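Local atomic coordinates of thioredoxin reductase (PDB entry 5UWY), a protein that probably catalyses the NADPH-dependent reduction of the disulfide of thioredoxin, passing electrons through a bound FAD and a redox-active cysteine pair. Residues G36-I48 and I57-P69. Sequence-based numbering, arbitrary orientation.
With FAD (flavin-adenine dinucleotide), chain B.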
ATOM      1  N   GLY A  36       1.028  22.169 -10.243  1.00 85.06           N
ATOM      2  CA  GLY A  36       1.199  22.779  -8.936  1.00 83.05           C
ATOM      3  C   GLY A  36       2.101  22.037  -7.971  1.00 73.93           C
ATOM      4  O   GLY A  36       3.087  21.410  -8.372  1.00 85.90           O
ATOM      5  N   ALA A  37       1.756  22.099  -6.682  1.00 59.70           N
ATOM      6  CA  ALA A  37       2.604  21.634  -5.592  1.00 61.12           C
ATOM      7  C   ALA A  37       2.632  20.107  -5.532  1.00 58.02           C
ATOM      8  O   ALA A  37       1.585  19.459  -5.636  1.00 51.82           O
ATOM      9  CB  ALA A  37       2.114  22.193  -4.258  1.00 49.40           C
ATOM     10  N   PRO A  38       3.812  19.513  -5.354  1.00 64.12           N
ATOM     11  CA  PRO A  38       3.900  18.056  -5.176  1.00 59.69           C
ATOM     12  C   PRO A  38       3.295  17.648  -3.841  1.00 61.08           C
ATOM     13  O   PRO A  38       3.732  18.103  -2.783  1.00 66.40           O
ATOM     14  CB  PRO A  38       5.408  17.783  -5.222  1.00 60.00           C
ATOM     15  CG  PRO A  38       6.033  19.072  -4.781  1.00 60.83           C
ATOM     16  CD  PRO A  38       5.134  20.162  -5.301  1.00 65.99           C
ATOM     17  N   GLY A  39       2.277  16.794  -3.895  1.00 46.32           N
ATOM     18  CA  GLY A  39       1.621  16.346  -2.684  1.00 46.38           C
ATOM     19  C   GLY A  39       0.135  16.101  -2.849  1.00 46.44           C
ATOM     20  O   GLY A  39      -0.441  15.261  -2.149  1.00 56.90           O
ATOM     21  N   GLY A  40      -0.498  16.832  -3.764  1.00 38.19           N
ATOM     22  CA  GLY A  40      -1.916  16.623  -4.015  1.00 39.75           C
ATOM     23  C   GLY A  40      -2.765  17.013  -2.820  1.00 48.92           C
ATOM     24  O   GLY A  40      -2.490  17.995  -2.120  1.00 61.69           O
ATOM     25  N   GLN A  41      -3.812  16.219  -2.571  1.00 42.62           N
ATOM     26  CA  GLN A  41      -4.719  16.457  -1.451  1.00 48.36           C
ATOM     27  C   GLN A  41      -4.011  16.466  -0.104  1.00 48.50           C
ATOM     28  O   GLN A  41      -4.636  16.823   0.902  1.00 62.71           O
ATOM     29  CB  GLN A  41      -5.816  15.390  -1.415  1.00 66.91           C
ATOM     30  CG  GLN A  41      -6.830  15.461  -2.536  1.00 76.27           C
ATOM     31  CD  GLN A  41      -7.849  14.337  -2.452  1.00 81.43           C
ATOM     32  OE1 GLN A  41      -7.962  13.514  -3.362  1.00 80.35           O
ATOM     33  NE2 GLN A  41      -8.592  14.294  -1.353  1.00 83.81           N
HETATM   34  N   MSE A  42      -2.746  16.072  -0.050  1.00 39.33           N
HETATM   35  CA  MSE A  42      -2.034  16.013   1.214  1.00 50.61           C
HETATM   36  C   MSE A  42      -1.729  17.384   1.782  1.00 56.49           C
HETATM   37  O   MSE A  42      -1.708  17.580   2.997  1.00 70.25           O
HETATM   38  CB  MSE A  42      -0.723  15.265   1.048  1.00 55.52           C
HETATM   39  CG  MSE A  42      -0.816  13.787   1.255  1.00 48.61           C
HETATM   40 SE   MSE A  42       0.859  13.022   0.670  0.50 41.40          SE
HETATM   41  CE  MSE A  42       1.562  12.628   2.390  1.00 36.11           C
ATOM     42  N   ASN A  43      -1.463  18.328   0.881  1.00 54.34           N
ATOM     43  CA  ASN A  43      -1.058  19.672   1.271  1.00 54.61           C
ATOM     44  C   ASN A  43      -2.186  20.396   1.994  1.00 53.76           C
ATOM     45  O   ASN A  43      -2.004  21.519   2.473  1.00 66.06           O
ATOM     46  CB  ASN A  43      -0.611  20.461   0.039  1.00 57.98           C
ATOM     47  CG  ASN A  43       0.667  19.920  -0.571  1.00 54.85           C
ATOM     48  OD1 ASN A  43       0.713  19.604  -1.761  1.00 57.53           O
ATOM     49  ND2 ASN A  43       1.717  19.833   0.234  1.00 51.20           N
ATOM     50  N   ASN A  44      -3.352  19.757   2.089  1.00 49.24           N
ATOM     51  CA  ASN A  44      -4.511  20.317   2.770  1.00 58.22           C
ATOM     52  C   ASN A  44      -4.783  19.655   4.115  1.00 65.97           C
ATOM     53  O   ASN A  44      -5.773  19.994   4.770  1.00 85.39           O
ATOM     54  CB  ASN A  44      -5.751  20.211   1.878  1.00 63.79           C
ATOM     55  CG  ASN A  44      -5.587  20.941   0.559  1.00 76.04           C
ATOM     56  OD1 ASN A  44      -4.478  21.325   0.183  1.00 90.22           O
ATOM     57  ND2 ASN A  44      -6.692  21.147  -0.146  1.00 70.09           N
ATOM     58  N   THR A  45      -3.931  18.730   4.549  1.00 53.94           N
ATOM     59  CA  THR A  45      -4.159  17.962   5.767  1.00 55.35           C
ATOM     60  C   THR A  45      -3.235  18.451   6.874  1.00 55.02           C
ATOM     61  O   THR A  45      -2.016  18.531   6.684  1.00 51.11           O
ATOM     62  CB  THR A  45      -3.949  16.466   5.524  1.00 48.51           C
ATOM     63  OG1 THR A  45      -4.752  16.045   4.415  1.00 49.44           O
ATOM     64  CG2 THR A  45      -4.344  15.666   6.757  1.00 40.61           C
ATOM     65  N   PHE A  46      -3.822  18.767   8.029  1.00 53.61           N
ATOM     66  CA  PHE A  46      -3.080  19.265   9.180  1.00 64.03           C
ATOM     67  C   PHE A  46      -2.113  18.214   9.708  1.00 68.14           C
ATOM     68  O   PHE A  46      -0.893  18.397   9.646  1.00 64.86           O
ATOM     69  CB  PHE A  46      -4.048  19.694  10.285  1.00 76.86           C
ATOM     70  CG  PHE A  46      -3.500  20.750  11.205  1.00 82.69           C
ATOM     71  CD1 PHE A  46      -2.505  21.616  10.779  1.00 78.55           C
ATOM     72  CD2 PHE A  46      -3.988  20.880  12.497  1.00 74.10           C
ATOM     73  CE1 PHE A  46      -2.005  22.590  11.627  1.00 71.20           C
ATOM     74  CE2 PHE A  46      -3.493  21.850  13.347  1.00 66.19           C
ATOM     75  CZ  PHE A  46      -2.500  22.706  12.912  1.00 68.35           C
ATOM     76  N   ASP A  47      -2.651  17.111  10.224  1.00 69.42           N
ATOM     77  CA  ASP A  47      -1.859  16.055  10.836  1.00 64.15           C
ATOM     78  C   ASP A  47      -2.289  14.705  10.279  1.00 61.76           C
ATOM     79  O   ASP A  47      -3.467  14.484   9.984  1.00 68.09           O
ATOM     80  CB  ASP A  47      -2.006  16.072  12.369  1.00 60.97           C
ATOM     81  CG  ASP A  47      -0.996  15.180  13.067  1.00 67.74           C
ATOM     82  OD1 ASP A  47       0.023  14.827  12.440  1.00 74.95           O
ATOM     83  OD2 ASP A  47      -1.223  14.834  14.247  1.00 65.20           O
ATOM     84  N   ILE A  48      -1.320  13.805  10.129  1.00 42.90           N
ATOM     85  CA  ILE A  48      -1.557  12.461   9.611  1.00 41.06           C
ATOM     86  C   ILE A  48      -0.919  11.466  10.569  1.00 46.71           C
ATOM     87  O   ILE A  48       0.297  11.505  10.789  1.00 54.34           O
ATOM     88  CB  ILE A  48      -0.995  12.273   8.191  1.00 39.59           C
ATOM     89  CG1 ILE A  48      -1.525  13.358   7.250  1.00 39.42           C
ATOM     90  CG2 ILE A  48      -1.336  10.889   7.666  1.00 44.37           C
ATOM     91  CD1 ILE A  48      -0.785  13.437   5.932  1.00 38.59           C
ATOM     92  N   ILE A  57       2.817  13.492  11.530  1.00 54.60           N
ATOM     93  CA  ILE A  57       3.493  14.260  10.494  1.00 46.72           C
ATOM     94  C   ILE A  57       2.422  15.024   9.731  1.00 51.99           C
ATOM     95  O   ILE A  57       1.266  14.594   9.657  1.00 53.77           O
ATOM     96  CB  ILE A  57       4.323  13.332   9.569  1.00 50.63           C
ATOM     97  CG1 ILE A  57       5.211  14.142   8.622  1.00 45.90           C
ATOM     98  CG2 ILE A  57       3.414  12.383   8.798  1.00 57.45           C
ATOM     99  CD1 ILE A  57       6.550  13.499   8.348  1.00 46.16           C
ATOM    100  N   SER A  58       2.799  16.172   9.181  1.00 52.12           N
ATOM    101  CA  SER A  58       1.865  17.003   8.438  1.00 55.65           C
ATOM    102  C   SER A  58       1.944  16.689   6.949  1.00 46.82           C
ATOM    103  O   SER A  58       2.919  16.112   6.460  1.00 56.21           O
ATOM    104  CB  SER A  58       2.138  18.491   8.680  1.00 65.95           C
ATOM    105  OG  SER A  58       2.990  19.034   7.687  1.00 67.39           O
ATOM    106  N   GLY A  59       0.892  17.076   6.232  1.00 43.97           N
ATOM    107  CA  GLY A  59       0.794  16.843   4.810  1.00 48.26           C
ATOM    108  C   GLY A  59       1.996  17.317   4.015  1.00 55.06           C
ATOM    109  O   GLY A  59       2.622  16.542   3.285  1.00 53.20           O
ATOM    110  N   PRO A  60       2.335  18.607   4.124  1.00 52.43           N
ATOM    111  CA  PRO A  60       3.470  19.125   3.341  1.00 47.25           C
ATOM    112  C   PRO A  60       4.804  18.459   3.639  1.00 48.94           C
ATOM    113  O   PRO A  60       5.543  18.136   2.698  1.00 52.73           O
ATOM    114  CB  PRO A  60       3.482  20.613   3.709  1.00 51.86           C
ATOM    115  CG  PRO A  60       2.052  20.920   3.992  1.00 59.64           C
ATOM    116  CD  PRO A  60       1.519  19.698   4.689  1.00 51.08           C
ATOM    117  N   GLU A  61       5.152  18.244   4.912  1.00 47.78           N
ATOM    118  CA  GLU A  61       6.468  17.680   5.200  1.00 61.43           C
ATOM    119  C   GLU A  61       6.555  16.214   4.796  1.00 62.23           C
ATOM    120  O   GLU A  61       7.637  15.736   4.435  1.00 71.46           O
ATOM    121  CB  GLU A  61       6.830  17.853   6.679  1.00 62.13           C
ATOM    122  CG  GLU A  61       5.720  17.557   7.668  1.00 75.51           C
ATOM    123  CD  GLU A  61       6.100  17.938   9.092  1.00 87.96           C
ATOM    124  OE1 GLU A  61       7.201  17.552   9.543  1.00 86.25           O
ATOM    125  OE2 GLU A  61       5.302  18.627   9.759  1.00 90.49           O
ATOM    126  N   LEU A  62       5.437  15.487   4.838  1.00 57.62           N
ATOM    127  CA  LEU A  62       5.445  14.119   4.334  1.00 57.08           C
ATOM    128  C   LEU A  62       5.506  14.101   2.811  1.00 55.41           C
ATOM    129  O   LEU A  62       6.174  13.244   2.220  1.00 59.30           O
ATOM    130  CB  LEU A  62       4.217  13.363   4.836  1.00 48.41           C
ATOM    131  CG  LEU A  62       4.197  11.880   4.462  1.00 38.54           C
ATOM    132  CD1 LEU A  62       5.491  11.195   4.857  1.00 39.88           C
ATOM    133  CD2 LEU A  62       2.994  11.149   5.057  1.00 37.57           C
ATOM    134  N   ALA A  63       4.817  15.044   2.163  1.00 40.95           N
ATOM    135  CA  ALA A  63       4.904  15.166   0.713  1.00 40.29           C
ATOM    136  C   ALA A  63       6.337  15.429   0.270  1.00 55.35           C
ATOM    137  O   ALA A  63       6.819  14.825  -0.697  1.00 58.45           O
ATOM    138  CB  ALA A  63       3.977  16.280   0.229  1.00 40.97           C
HETATM  139  N   MSE A  64       7.037  16.315   0.971  1.00 55.08           N
HETATM  140  CA  MSE A  64       8.421  16.619   0.639  1.00 57.57           C
HETATM  141  C   MSE A  64       9.335  15.444   0.965  1.00 48.20           C
HETATM  142  O   MSE A  64      10.264  15.141   0.214  1.00 51.53           O
HETATM  143  CB  MSE A  64       8.887  17.876   1.375  1.00 58.75           C
HETATM  144  CG  MSE A  64       9.742  18.800   0.528  1.00 62.97           C
HETATM  145 SE   MSE A  64       8.973  19.109  -1.238  0.54 65.83          SE
HETATM  146  CE  MSE A  64       7.213  19.760  -0.701  1.00 59.36           C
ATOM    147  N   LYS A  65       9.067  14.776   2.091  1.00 44.52           N
ATOM    148  CA  LYS A  65       9.855  13.602   2.443  1.00 52.23           C
ATOM    149  C   LYS A  65       9.633  12.455   1.467  1.00 50.26           C
ATOM    150  O   LYS A  65      10.466  11.545   1.396  1.00 48.60           O
ATOM    151  CB  LYS A  65       9.539  13.157   3.872  1.00 53.54           C
ATOM    152  CG  LYS A  65      10.690  12.430   4.544  1.00 58.60           C
ATOM    153  CD  LYS A  65      10.979  13.007   5.922  1.00 60.60           C
ATOM    154  CE  LYS A  65      12.320  12.517   6.453  1.00 57.60           C
ATOM    155  NZ  LYS A  65      12.249  11.115   6.950  1.00 57.40           N
HETATM  156  N   MSE A  66       8.542  12.481   0.712  1.00 50.01           N
HETATM  157  CA  MSE A  66       8.336  11.521  -0.368  1.00 54.88           C
HETATM  158  C   MSE A  66       8.888  11.994  -1.705  1.00 49.72           C
HETATM  159  O   MSE A  66       9.163  11.184  -2.586  1.00 50.54           O
HETATM  160  CB  MSE A  66       6.863  11.213  -0.542  1.00 54.25           C
HETATM  161  CG  MSE A  66       6.488   9.830  -0.108  1.00 48.06           C
HETATM  162 SE   MSE A  66       4.572   9.578  -0.243  0.66 46.30          SE
HETATM  163  CE  MSE A  66       4.034  10.381   1.418  1.00 37.05           C
ATOM    164  N   TYR A  67       9.041  13.312  -1.852  1.00 44.41           N
ATOM    165  CA  TYR A  67       9.468  13.875  -3.128  1.00 50.81           C
ATOM    166  C   TYR A  67      10.991  13.885  -3.244  1.00 53.45           C
ATOM    167  O   TYR A  67      11.540  13.528  -4.291  1.00 48.63           O
ATOM    168  CB  TYR A  67       8.897  15.287  -3.293  1.00 43.75           C
ATOM    169  CG  TYR A  67       9.344  16.005  -4.556  1.00 62.90           C
ATOM    170  CD1 TYR A  67      10.627  16.542  -4.679  1.00 74.66           C
ATOM    171  CD2 TYR A  67       8.486  16.121  -5.638  1.00 68.05           C
ATOM    172  CE1 TYR A  67      11.030  17.182  -5.830  1.00 75.53           C
ATOM    173  CE2 TYR A  67       8.882  16.764  -6.797  1.00 79.13           C
ATOM    174  CZ  TYR A  67      10.153  17.292  -6.889  1.00 84.05           C
ATOM    175  OH  TYR A  67      10.550  17.933  -8.044  1.00 91.23           O
ATOM    176  N   GLU A  68      11.686  14.346  -2.203  1.00 50.69           N
ATOM    177  CA  GLU A  68      13.134  14.513  -2.288  1.00 58.33           C
ATOM    178  C   GLU A  68      13.887  13.243  -2.670  1.00 52.79           C
ATOM    179  O   GLU A  68      14.876  13.360  -3.411  1.00 58.05           O
ATOM    180  CB  GLU A  68      13.654  15.088  -0.965  1.00 69.24           C
ATOM    181  CG  GLU A  68      13.165  16.503  -0.684  1.00 81.83           C
ATOM    182  CD  GLU A  68      13.491  16.981   0.722  1.00 94.87           C
ATOM    183  OE1 GLU A  68      13.104  18.118   1.068  1.00 99.78           O
ATOM    184  OE2 GLU A  68      14.129  16.223   1.478  1.00 97.94           O
ATOM    185  N   PRO A  69      13.508  12.029  -2.225  1.00 47.69           N
ATOM    186  CA  PRO A  69      14.238  10.837  -2.688  1.00 42.29           C
ATOM    187  C   PRO A  69      14.078  10.553  -4.177  1.00 40.83           C
ATOM    188  O   PRO A  69      14.704   9.623  -4.696  1.00 50.44           O
ATOM    189  CB  PRO A  69      13.640   9.709  -1.839  1.00 42.92           C
ATOM    190  CG  PRO A  69      13.106  10.387  -0.634  1.00 41.67           C
ATOM    191  CD  PRO A  69      12.601  11.706  -1.110  1.00 42.73           C
TER
HETATM  192  PA  FAD B 401      -4.047  12.961  -5.091  1.00 80.49           P
HETATM  193  O1A FAD B 401      -2.954  13.136  -4.100  1.00 81.20           O
HETATM  194  O2A FAD B 401      -5.369  13.666  -4.774  1.00 70.56           O
HETATM  195  O5B FAD B 401      -3.596  13.426  -6.508  1.00 80.47           O
HETATM  196  C5B FAD B 401      -3.920  14.744  -6.995  1.00 82.82           C
HETATM  197  C4B FAD B 401      -2.777  15.270  -7.818  1.00 83.00           C
HETATM  198  O4B FAD B 401      -3.127  15.199  -9.221  1.00 83.74           O
HETATM  199  C3B FAD B 401      -2.397  16.725  -7.531  1.00 82.40           C
HETATM  200  O3B FAD B 401      -0.987  16.877  -7.388  1.00 84.03           O
HETATM  201  C2B FAD B 401      -2.948  17.476  -8.746  1.00 80.80           C
HETATM  202  O2B FAD B 401      -2.174  18.639  -9.023  1.00 76.36           O
HETATM  203  C1B FAD B 401      -2.774  16.416  -9.832  1.00 83.60           C
HETATM  204  N9A FAD B 401      -3.601  16.610 -11.024  1.00 77.78           N
HETATM  205  C8A FAD B 401      -4.957  16.450 -11.144  1.00 79.78           C
HETATM  206  N7A FAD B 401      -5.425  16.693 -12.347  1.00 82.94           N
HETATM  207  C5A FAD B 401      -4.293  17.033 -13.068  1.00 78.94           C
HETATM  208  C6A FAD B 401      -4.105  17.402 -14.416  1.00 67.92           C
HETATM  209  N6A FAD B 401      -5.097  17.491 -15.304  1.00 63.97           N
HETATM  210  N1A FAD B 401      -2.843  17.680 -14.817  1.00 63.94           N
HETATM  211  C2A FAD B 401      -1.849  17.591 -13.931  1.00 63.42           C
HETATM  212  N3A FAD B 401      -1.907  17.252 -12.642  1.00 69.04           N
HETATM  213  C4A FAD B 401      -3.165  16.986 -12.273  1.00 76.45           C
HETATM  214  N1  FAD B 401      -4.881  10.652   3.885  1.00108.00           N
HETATM  215  C2  FAD B 401      -4.510   9.834   4.914  1.00 96.75           C
HETATM  216  O2  FAD B 401      -3.831   8.817   4.725  1.00 84.60           O
HETATM  217  N3  FAD B 401      -4.893  10.146   6.208  1.00 94.67           N
HETATM  218  C4  FAD B 401      -5.646  11.235   6.592  1.00 95.24           C
HETATM  219  O4  FAD B 401      -5.925  11.407   7.777  1.00 94.45           O
HETATM  220  C4X FAD B 401      -6.040  12.094   5.492  1.00104.15           C
HETATM  221  N5  FAD B 401      -6.759  13.147   5.765  1.00105.56           N
HETATM  222  C5X FAD B 401      -7.138  13.967   4.716  1.00 96.36           C
HETATM  223  C6  FAD B 401      -7.905  15.097   4.996  1.00 85.78           C
HETATM  224  C7  FAD B 401      -8.311  15.956   3.983  1.00 82.50           C
HETATM  225  C7M FAD B 401      -9.139  17.167   4.326  1.00 67.62           C
HETATM  226  C8  FAD B 401      -7.944  15.684   2.654  1.00 94.12           C
HETATM  227  C8M FAD B 401      -8.368  16.595   1.533  1.00 91.37           C
HETATM  228  C9  FAD B 401      -7.177  14.556   2.370  1.00 99.70           C
HETATM  229  C9A FAD B 401      -6.773  13.698   3.387  1.00 99.41           C
HETATM  230  N10 FAD B 401      -6.009  12.538   3.133  1.00 99.92           N
HETATM  231  C10 FAD B 401      -5.612  11.719   4.169  1.00107.03           C
HETATM  232  C1' FAD B 401      -5.559  12.216   1.767  1.00 89.55           C
HETATM  233  C2' FAD B 401      -6.382  11.134   1.077  1.00 82.94           C
HETATM  234  O2' FAD B 401      -5.898   9.833   1.414  1.00 84.75           O
HETATM  235  C3' FAD B 401      -6.275  11.317  -0.438  1.00 78.54           C
HETATM  236  O3' FAD B 401      -7.316  10.558  -1.039  1.00 69.64           O
HETATM  237  C4' FAD B 401      -4.939  10.913  -1.075  1.00 68.91           C
HETATM  238  O4' FAD B 401      -3.953  11.906  -0.792  1.00 56.51           O
HETATM  239  C5' FAD B 401      -5.054  10.725  -2.574  1.00 64.35           C
HETATM  240  O5' FAD B 401      -3.766  10.360  -3.115  1.00 57.59           O
HETATM  241  P   FAD B 401      -3.549  10.197  -4.672  1.00 33.30           P
HETATM  242  O1P FAD B 401      -4.243   8.916  -5.145  1.00 37.43           O
HETATM  243  O2P FAD B 401      -2.121  10.279  -5.071  1.00 22.59           O
HETATM  244  O3P FAD B 401      -4.359  11.419  -5.289  1.00 60.77           O
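Met42, a selenomethionine, reaches from the 36-48 loop onto the helix that starts at Gly59. Its methyl CE packs against the side chains of Leu62 and Met66. Met42 CE lies 3.4 Å from Leu62 CD2. The side chains of Met42 and Met66 cross at about a right angle, with their methyl groups in contact. The Met42 chain is extended as far as SE and then bends (chi3 107°), which turns CE toward the helix. On the same helix, Ala63 CB sits against the backbone of Pro38 and Gly39, 3.7 Å from Gly39 CA. Farther along, Pro38 CB meets the Tyr67 ring at CD2, 3.5 Å away.

The helix start is held by backbone groups. Gly59 N donates to Thr45 O (3.3 Å). Gly59 CA also makes a CA-H...O contact with Met42 O at 3.2 Å. The lack of a side chain at Gly59 allows this close approach. Ile48 and Ile57 form a single antiparallel bridge, a hydrogen-bonded pair. Its shorter bond, Ile48 N to Ile57 O, is 2.7 Å. Asp47 OD1 adds only a weak bond from Ile57 N. Ser58 is the N-cap residue, and its OG donates to the anti lone pair of Glu61 OE2 (3.1 Å).

The loop also contacts FAD. Thr45 packs against the flavin ring system, and Ile48 CG2 approaches flavin N3. Gly39 and Gly40 run beside the phosphate and ribose of the cofactor. Pro14 and Ile285 also touch Met42, and Met17 backs Met66 and Tyr67. The arrangement belongs to the FAD-binding Rossmann-type domain of the pyridine nucleotide-disulphide oxidoreductases, where the loop following strand 30-34 lines the cofactor pocket and packs on the next helix.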